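Local coordinates for putative diflavin flavoprotein A 5 (Nostoc sp. PCC 7120, PDB 4FEK) that probably passes electrons from NADH to oxygen, reducing it to water, and is represented here by its N-terminal metallo-beta-lactamase-like part, at residues Leu146-Ile151 and Ala158-Tyr163; Leu170-Ile175 and Tyr227-Gly232. All blocks are in the same frame, centred on the assembly; numbering follows the deposited sequence.

In the fold
Contacts 1 and 2 lie in one mixed sheet of the metallo-beta-lactamase-like fold, with centres about 11 Å apart. The strand order across the sheet is 138-139, 145-150, 160-164, 169-173, 226-229. Contact 1 is an antiparallel hairpin and closes before contact 2 begins. Contact 2 pairs strand 169-173 with the parallel edge strand 226-229, which follows helices 194-205 and 209-219 in the chain. Strands 160-164 and 169-173 are neighbours, and Thr162 O probably accepts a hydrogen bond from Tyr171 N. Ile151 also packs on Ile175. The strands of contact 2 lead to the pocket where a phosphate ion is bound, while contact 1 builds the sheet alongside them.

Contact 1. Residues Leu146-Ile151 and Ala158-Tyr163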
ATOM      1  N   LEU A 146      -0.977   1.901 -15.570  1.00 22.39           N
ATOM      2  CA  LEU A 146      -1.424   1.282 -14.327  1.00 27.63           C
ATOM      3  C   LEU A 146      -2.706   0.495 -14.536  1.00 22.12           C
ATOM      4  O   LEU A 146      -3.685   1.038 -15.044  1.00 24.18           O
ATOM      5  CB  LEU A 146      -1.692   2.365 -13.286  1.00 26.70           C
ATOM      6  CG  LEU A 146      -0.532   2.739 -12.366  1.00 28.43           C
ATOM      7  CD1 LEU A 146       0.787   2.541 -13.037  1.00 17.12           C
ATOM      8  CD2 LEU A 146      -0.694   4.158 -11.833  1.00 22.65           C
ATOM      9  N   LYS A 147      -2.697  -0.778 -14.143  1.00 21.94           N
ATOM     10  CA  LYS A 147      -3.909  -1.597 -14.126  1.00 23.00           C
ATOM     11  C   LYS A 147      -4.418  -1.641 -12.689  1.00 22.21           C
ATOM     12  O   LYS A 147      -3.619  -1.667 -11.758  1.00 21.76           O
ATOM     13  CB  LYS A 147      -3.604  -3.008 -14.616  1.00 28.02           C
ATOM     14  CG  LYS A 147      -3.021  -3.036 -16.037  1.00 36.52           C
ATOM     15  CD  LYS A 147      -3.055  -4.439 -16.633  1.00 38.53           C
ATOM     16  CE  LYS A 147      -2.846  -4.404 -18.148  1.00 46.51           C
ATOM     17  NZ  LYS A 147      -2.842  -5.778 -18.734  1.00 52.55           N
ATOM     18  N   PHE A 148      -5.737  -1.616 -12.512  1.00 21.30           N
ATOM     19  CA  PHE A 148      -6.340  -1.600 -11.177  1.00 19.46           C
ATOM     20  C   PHE A 148      -7.187  -2.833 -10.885  1.00 24.27           C
ATOM     21  O   PHE A 148      -8.049  -3.223 -11.690  1.00 25.42           O
ATOM     22  CB  PHE A 148      -7.149  -0.316 -10.981  1.00 24.02           C
ATOM     23  CG  PHE A 148      -6.299   0.921 -10.980  1.00 27.54           C
ATOM     24  CD1 PHE A 148      -6.049   1.609 -12.163  1.00 30.58           C
ATOM     25  CD2 PHE A 148      -5.704   1.368  -9.813  1.00 19.33           C
ATOM     26  CE1 PHE A 148      -5.234   2.739 -12.174  1.00 24.94           C
ATOM     27  CE2 PHE A 148      -4.895   2.509  -9.822  1.00 17.63           C
ATOM     28  CZ  PHE A 148      -4.667   3.187 -11.002  1.00 21.93           C
ATOM     29  N   LEU A 149      -6.934  -3.444  -9.730  1.00 22.36           N
ATOM     30  CA  LEU A 149      -7.625  -4.663  -9.343  1.00 23.10           C
ATOM     31  C   LEU A 149      -8.278  -4.457  -7.980  1.00 19.63           C
ATOM     32  O   LEU A 149      -7.640  -4.629  -6.940  1.00 15.34           O
ATOM     33  CB  LEU A 149      -6.662  -5.854  -9.294  1.00 25.58           C
ATOM     34  CG  LEU A 149      -5.883  -6.239 -10.564  1.00 34.93           C
ATOM     35  CD1 LEU A 149      -4.664  -5.339 -10.823  1.00 37.35           C
ATOM     36  CD2 LEU A 149      -5.450  -7.688 -10.493  1.00 39.65           C
ATOM     37  N   PRO A 150      -9.561  -4.073  -7.986  1.00 19.30           N
ATOM     38  CA  PRO A 150     -10.242  -3.891  -6.704  1.00 16.67           C
ATOM     39  C   PRO A 150     -10.329  -5.242  -6.028  1.00 17.79           C
ATOM     40  O   PRO A 150     -10.689  -6.248  -6.668  1.00 17.21           O
ATOM     41  CB  PRO A 150     -11.644  -3.394  -7.111  1.00 17.26           C
ATOM     42  CG  PRO A 150     -11.446  -2.821  -8.492  1.00 33.43           C
ATOM     43  CD  PRO A 150     -10.429  -3.729  -9.126  1.00 19.59           C
ATOM     44  N   ILE A 151      -9.981  -5.260  -4.751  1.00 14.02           N
ATOM     45  CA  ILE A 151     -10.121  -6.468  -3.937  1.00 17.46           C
ATOM     46  C   ILE A 151     -10.974  -6.151  -2.712  1.00 18.77           C
ATOM     47  O   ILE A 151     -10.502  -6.200  -1.578  1.00 18.61           O
ATOM     48  CB  ILE A 151      -8.736  -7.076  -3.565  1.00 22.00           C
ATOM     49  CG1 ILE A 151      -7.805  -6.010  -2.982  1.00 20.53           C
ATOM     50  CG2 ILE A 151      -8.089  -7.731  -4.810  1.00 18.97           C
ATOM     51  CD1 ILE A 151      -6.618  -6.606  -2.237  1.00 21.47           C
ATOM     52  N   ALA A 158     -12.768  -0.882   0.156  1.00 11.37           N
ATOM     53  CA  ALA A 158     -12.112  -0.157  -0.921  1.00 12.55           C
ATOM     54  C   ALA A 158     -10.697  -0.679  -1.191  1.00 13.96           C
ATOM     55  O   ALA A 158      -9.870   0.015  -1.798  1.00 11.56           O
ATOM     56  CB  ALA A 158     -12.076   1.355  -0.585  1.00 15.25           C
ATOM     57  N   GLY A 159     -10.409  -1.889  -0.719  1.00 12.83           N
ATOM     58  CA  GLY A 159      -9.117  -2.514  -0.979  1.00 13.16           C
ATOM     59  C   GLY A 159      -8.801  -2.536  -2.459  1.00 14.92           C
ATOM     60  O   GLY A 159      -9.644  -2.883  -3.266  1.00 17.34           O
ATOM     61  N   LEU A 160      -7.585  -2.133  -2.821  1.00 11.77           N
ATOM     62  CA  LEU A 160      -7.227  -1.996  -4.226  1.00 13.64           C
ATOM     63  C   LEU A 160      -5.766  -2.356  -4.398  1.00 16.14           C
ATOM     64  O   LEU A 160      -4.926  -1.872  -3.635  1.00 15.70           O
ATOM     65  CB  LEU A 160      -7.396  -0.521  -4.655  1.00 17.13           C
ATOM     66  CG  LEU A 160      -7.069  -0.129  -6.097  1.00 19.35           C
ATOM     67  CD1 LEU A 160      -8.125  -0.724  -7.032  1.00 22.71           C
ATOM     68  CD2 LEU A 160      -7.051   1.401  -6.245  1.00 19.72           C
ATOM     69  N   CYS A 161      -5.468  -3.205  -5.375  1.00 16.25           N
ATOM     70  CA  CYS A 161      -4.100  -3.431  -5.837  1.00 19.86           C
ATOM     71  C   CYS A 161      -3.896  -2.680  -7.147  1.00 19.20           C
ATOM     72  O   CYS A 161      -4.834  -2.534  -7.929  1.00 18.68           O
ATOM     73  CB  CYS A 161      -3.842  -4.929  -6.081  1.00 19.95           C
ATOM     74  SG  CYS A 161      -3.719  -5.901  -4.561  1.00 34.48           S
ATOM     75  N   THR A 162      -2.673  -2.209  -7.376  1.00 14.73           N
ATOM     76  CA  THR A 162      -2.337  -1.475  -8.584  1.00 16.33           C
ATOM     77  C   THR A 162      -1.121  -2.119  -9.201  1.00 15.06           C
ATOM     78  O   THR A 162      -0.183  -2.449  -8.493  1.00 15.55           O
ATOM     79  CB  THR A 162      -1.962  -0.023  -8.271  1.00 20.74           C
ATOM     80  OG1 THR A 162      -3.002   0.578  -7.504  1.00 21.50           O
ATOM     81  CG2 THR A 162      -1.760   0.768  -9.589  1.00 18.58           C
ATOM     82  N   TYR A 163      -1.147  -2.311 -10.517  1.00 17.00           N
ATOM     83  CA  TYR A 163      -0.059  -2.991 -11.207  1.00 17.40           C
ATOM     84  C   TYR A 163       0.529  -2.082 -12.293  1.00 19.89           C
ATOM     85  O   TYR A 163      -0.192  -1.580 -13.140  1.00 20.15           O
ATOM     86  CB  TYR A 163      -0.583  -4.293 -11.815  1.00 19.31           C
ATOM     87  CG  TYR A 163       0.415  -5.086 -12.634  1.00 20.92           C
ATOM     88  CD1 TYR A 163       1.420  -5.823 -12.022  1.00 23.33           C
ATOM     89  CD2 TYR A 163       0.328  -5.124 -14.022  1.00 23.28           C
ATOM     90  CE1 TYR A 163       2.321  -6.575 -12.775  1.00 22.19           C
ATOM     91  CE2 TYR A 163       1.230  -5.872 -14.790  1.00 27.19           C
ATOM     92  CZ  TYR A 163       2.221  -6.590 -14.154  1.00 27.36           C
ATOM     93  OH  TYR A 163       3.110  -7.333 -14.896  1.00 29.78           O
TER
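Gly159 O accepts a hydrogen bond from Ile151 N at 2.8 Å. Ile151 CG1 sits between its own backbone N and carbonyl carbon (chi1 50°). That places it 3.6 Å from Gly159 O.

Leu160 forks between two partners. CD1 lies against the backbone of Pro150, and CD2 meets Phe148 CD2 at 3.8 Å. Cys161 and Leu149 form a hydrogen-bonded pair. Leu149 N reaches Cys161 O at 2.9 Å, and Cys161 N returns a bond to Leu149 O. The thiol turns to the same face of the sheet, where SG touches Ile151 CD1.

This is an antiparallel beta hairpin. Phe148, Leu160 and Thr162 share one face of the sheet. Thr162, Phe148 and Leu146 touch Ile84 of strand 80-84, in the other sheet of the sandwich. Thr162 and Phe148 lie side by side. Thr162 OG1 and CG2 both come 3.6 Å from Phe148 CE2, and CG2 also meets Leu146 CG. Tyr163 pairs with Lys147 through two bonds of 2.8 Å, Lys147 N to Tyr163 O and Tyr163 N to Lys147 O. The hydroxyl of Tyr163 is bonded to Gln223 O.

Contact 2. Residues Leu170-Ile175 and Tyr227-Gly232; sequences LYTDKI and YAVGHG. With PO4 (phosphate ion), chain E.
Lys174 NZ donates a hydrogen bond to His231 NE2 at 2.9 Å. The amine lies at the edge of the imidazole, within 6° of the ring plane. The lysine chain bends at chi2 (-65°) and is then extended, which brings its tip back to the ring although CB points away from the other segment. NZ also donates to O4 of the phosphate ion at 2.8 Å, so it bridges ring and anion. His231 ND1 is bonded to Thr42 O, which helps to fix the rotation of the ring.

Backbone bonds join the segments next. Gly230 N reaches Asp173 O at 2.7 Å. A water donates to Asp173 O and makes a weak bond with His231 N. A second water links Asp173 N to Ala228 O. Ala228 N bonds Leu170 O at 2.8 Å, while Thr172 N makes a longer bond of 3.3 Å to Ala228 O. Thr172 begins a type II' turn to Ile175. Its OG1 is placed between the backbone N and carbonyl carbon (chi1 64°) and bonds Ile175 O at 2.7 Å. The Thr172 and Val229 side chains lie side by side, OG1 against CG1.

Packing follows. Ala228 CB meets Tyr171 CD1 at 3.5 Å. Leu170 and Tyr227 lie side by side, with Leu170 CD2 4.0 Å from Tyr227 CE1. The Tyr227 hydroxyl is bonded to Thr243.

The phosphate is also held by His87, Ser89, Asn91 and Arg92, and Asp173 OD2 bonds His87 ND1. Two parallel strands that carry an aspartate and a histidine at their C-terminal ends are typical of the metal pocket of the metallo-beta-lactamase fold; here a lysine amine and a phosphate ion meet at that place.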
ATOM      1  N   LEU A 170       3.561  -4.938  -8.366  1.00 22.24           N
ATOM      2  CA  LEU A 170       2.195  -4.910  -7.870  1.00 15.58           C
ATOM      3  C   LEU A 170       2.189  -4.225  -6.508  1.00 12.40           C
ATOM      4  O   LEU A 170       2.884  -4.667  -5.578  1.00 11.85           O
ATOM      5  CB  LEU A 170       1.670  -6.345  -7.766  1.00 17.29           C
ATOM      6  CG  LEU A 170       0.239  -6.453  -7.263  1.00 18.37           C
ATOM      7  CD1 LEU A 170      -0.680  -5.835  -8.295  1.00 15.67           C
ATOM      8  CD2 LEU A 170      -0.122  -7.937  -7.019  1.00 15.81           C
ATOM      9  N   TYR A 171       1.409  -3.153  -6.395  1.00 11.73           N
ATOM     10  CA  TYR A 171       1.280  -2.376  -5.157  1.00 10.35           C
ATOM     11  C   TYR A 171       0.112  -2.989  -4.388  1.00 13.87           C
ATOM     12  O   TYR A 171      -1.028  -2.919  -4.846  1.00 14.71           O
ATOM     13  CB  TYR A 171       1.040  -0.894  -5.487  1.00 10.66           C
ATOM     14  CG  TYR A 171       2.245  -0.310  -6.262  1.00 11.47           C
ATOM     15  CD1 TYR A 171       3.311   0.275  -5.578  1.00 14.75           C
ATOM     16  CD2 TYR A 171       2.332  -0.420  -7.648  1.00 14.63           C
ATOM     17  CE1 TYR A 171       4.420   0.769  -6.258  1.00 14.33           C
ATOM     18  CE2 TYR A 171       3.457   0.063  -8.354  1.00 13.42           C
ATOM     19  CZ  TYR A 171       4.490   0.652  -7.640  1.00 16.26           C
ATOM     20  OH  TYR A 171       5.601   1.132  -8.309  1.00 15.44           O
ATOM     21  N   THR A 172       0.408  -3.611  -3.250  1.00  9.65           N
ATOM     22  CA  THR A 172      -0.554  -4.507  -2.611  1.00 17.63           C
ATOM     23  C   THR A 172      -1.049  -3.971  -1.280  1.00 17.32           C
ATOM     24  O   THR A 172      -1.917  -4.608  -0.649  1.00 15.88           O
ATOM     25  CB  THR A 172       0.024  -5.926  -2.380  1.00 16.02           C
ATOM     26  OG1 THR A 172       1.121  -5.866  -1.450  1.00 13.52           O
ATOM     27  CG2 THR A 172       0.481  -6.552  -3.676  1.00 21.59           C
ATOM     28  N   ASP A 173      -0.493  -2.825  -0.856  1.00 14.84           N
ATOM     29  CA  ASP A 173      -0.935  -2.138   0.372  1.00 17.32           C
ATOM     30  C   ASP A 173      -0.937  -3.125   1.552  1.00 15.52           C
ATOM     31  O   ASP A 173       0.115  -3.647   1.907  1.00 14.33           O
ATOM     32  CB  ASP A 173      -2.338  -1.542   0.153  1.00 17.51           C
ATOM     33  CG  ASP A 173      -2.763  -0.584   1.262  1.00 34.10           C
ATOM     34  OD1 ASP A 173      -1.924  -0.223   2.124  1.00 36.01           O
ATOM     35  OD2 ASP A 173      -3.954  -0.190   1.263  1.00 39.07           O
ATOM     36  N   LYS A 174      -2.112  -3.407   2.132  1.00 13.64           N
ATOM     37  CA  LYS A 174      -2.177  -4.306   3.295  1.00  7.70           C
ATOM     38  C   LYS A 174      -1.824  -5.758   3.001  1.00 12.87           C
ATOM     39  O   LYS A 174      -1.517  -6.510   3.924  1.00 12.62           O
ATOM     40  CB  LYS A 174      -3.559  -4.255   3.977  1.00 12.86           C
ATOM     41  CG  LYS A 174      -3.896  -2.925   4.626  1.00 11.58           C
ATOM     42  CD  LYS A 174      -2.958  -2.605   5.793  1.00 18.17           C
ATOM     43  CE  LYS A 174      -3.277  -1.215   6.383  1.00 19.56           C
ATOM     44  NZ  LYS A 174      -2.575  -0.963   7.675  1.00 16.68           N
ATOM     45  N   ILE A 175      -1.906  -6.192   1.743  1.00 12.45           N
ATOM     46  CA  ILE A 175      -1.650  -7.615   1.484  1.00 15.15           C
ATOM     47  C   ILE A 175      -0.142  -7.918   1.438  1.00 16.81           C
ATOM     48  O   ILE A 175       0.620  -7.148   0.847  1.00 13.02           O
ATOM     49  CB  ILE A 175      -2.331  -8.128   0.200  1.00 13.87           C
ATOM     50  CG1 ILE A 175      -3.755  -7.574   0.051  1.00 22.46           C
ATOM     51  CG2 ILE A 175      -2.321  -9.672   0.175  1.00 18.51           C
ATOM     52  CD1 ILE A 175      -4.689  -7.918   1.199  1.00 24.97           C
ATOM     53  N   TYR A 227       6.277  -7.465  -4.956  1.00 14.84           N
ATOM     54  CA  TYR A 227       5.132  -6.969  -4.184  1.00 15.64           C
ATOM     55  C   TYR A 227       5.599  -5.735  -3.419  1.00 12.20           C
ATOM     56  O   TYR A 227       6.325  -5.850  -2.419  1.00 15.48           O
ATOM     57  CB  TYR A 227       4.591  -7.996  -3.160  1.00 12.75           C
ATOM     58  CG  TYR A 227       3.915  -9.218  -3.738  1.00 19.56           C
ATOM     59  CD1 TYR A 227       3.300  -9.187  -4.986  1.00 23.30           C
ATOM     60  CD2 TYR A 227       3.843 -10.403  -3.006  1.00 18.49           C
ATOM     61  CE1 TYR A 227       2.660 -10.304  -5.495  1.00 23.16           C
ATOM     62  CE2 TYR A 227       3.199 -11.530  -3.517  1.00 18.11           C
ATOM     63  CZ  TYR A 227       2.607 -11.473  -4.753  1.00 17.38           C
ATOM     64  OH  TYR A 227       1.974 -12.600  -5.262  1.00 19.18           O
ATOM     65  N   ALA A 228       5.173  -4.570  -3.889  1.00 11.83           N
ATOM     66  CA  ALA A 228       5.416  -3.317  -3.193  1.00 15.89           C
ATOM     67  C   ALA A 228       4.365  -3.168  -2.099  1.00 12.23           C
ATOM     68  O   ALA A 228       3.343  -2.507  -2.288  1.00 13.93           O
ATOM     69  CB  ALA A 228       5.351  -2.149  -4.163  1.00 10.50           C
ATOM     70  N   VAL A 229       4.635  -3.796  -0.963  1.00 14.69           N
ATOM     71  CA  VAL A 229       3.693  -3.896   0.146  1.00 12.52           C
ATOM     72  C   VAL A 229       3.624  -2.618   0.990  1.00 16.28           C
ATOM     73  O   VAL A 229       4.510  -1.788   0.919  1.00 13.96           O
ATOM     74  CB  VAL A 229       4.097  -5.039   1.068  1.00 10.67           C
ATOM     75  CG1 VAL A 229       4.200  -6.359   0.257  1.00 12.89           C
ATOM     76  CG2 VAL A 229       5.452  -4.715   1.769  1.00 13.18           C
ATOM     77  N   GLY A 230       2.570  -2.494   1.797  1.00  8.52           N
ATOM     78  CA  GLY A 230       2.363  -1.352   2.649  1.00 12.12           C
ATOM     79  C   GLY A 230       3.207  -1.363   3.917  1.00 15.30           C
ATOM     80  O   GLY A 230       3.505  -0.304   4.458  1.00 15.13           O
ATOM     81  N   HIS A 231       3.595  -2.547   4.399  1.00 12.78           N
ATOM     82  CA  HIS A 231       4.320  -2.635   5.664  1.00 13.02           C
ATOM     83  C   HIS A 231       5.488  -3.589   5.577  1.00 11.81           C
ATOM     84  O   HIS A 231       5.333  -4.731   5.172  1.00 12.25           O
ATOM     85  CB  HIS A 231       3.417  -3.086   6.834  1.00 15.17           C
ATOM     86  CG  HIS A 231       2.276  -2.164   7.135  1.00 17.12           C
ATOM     87  ND1 HIS A 231       2.450  -0.896   7.655  1.00 17.58           N
ATOM     88  CD2 HIS A 231       0.938  -2.340   7.017  1.00 15.91           C
ATOM     89  CE1 HIS A 231       1.271  -0.323   7.816  1.00 22.11           C
ATOM     90  NE2 HIS A 231       0.335  -1.176   7.429  1.00 16.74           N
ATOM     91  N   GLY A 232       6.655  -3.141   6.032  1.00 13.28           N
ATOM     92  CA  GLY A 232       7.808  -4.024   6.080  1.00 11.04           C
ATOM     93  C   GLY A 232       8.649  -4.010   4.817  1.00 20.37           C
ATOM     94  O   GLY A 232       8.532  -3.132   3.983  1.00 16.70           O
TER
HETATM   95  P   PO4 E 303      -4.387   2.250   8.767  1.00 21.89           P
HETATM   96  O1  PO4 E 303      -4.347   3.695   8.257  1.00 24.33           O
HETATM   97  O2  PO4 E 303      -4.675   2.308  10.229  1.00 23.75           O
HETATM   98  O3  PO4 E 303      -5.506   1.576   8.025  1.00 22.80           O
HETATM   99  O4  PO4 E 303      -3.035   1.627   8.512  1.00 22.92           O
HETATM  100  O   HOH W   1       1.327  -0.636  -1.806  1.00 14.73           O
HETATM  101  O   HOH W   2       1.603  -4.639   4.074  1.00 16.41           O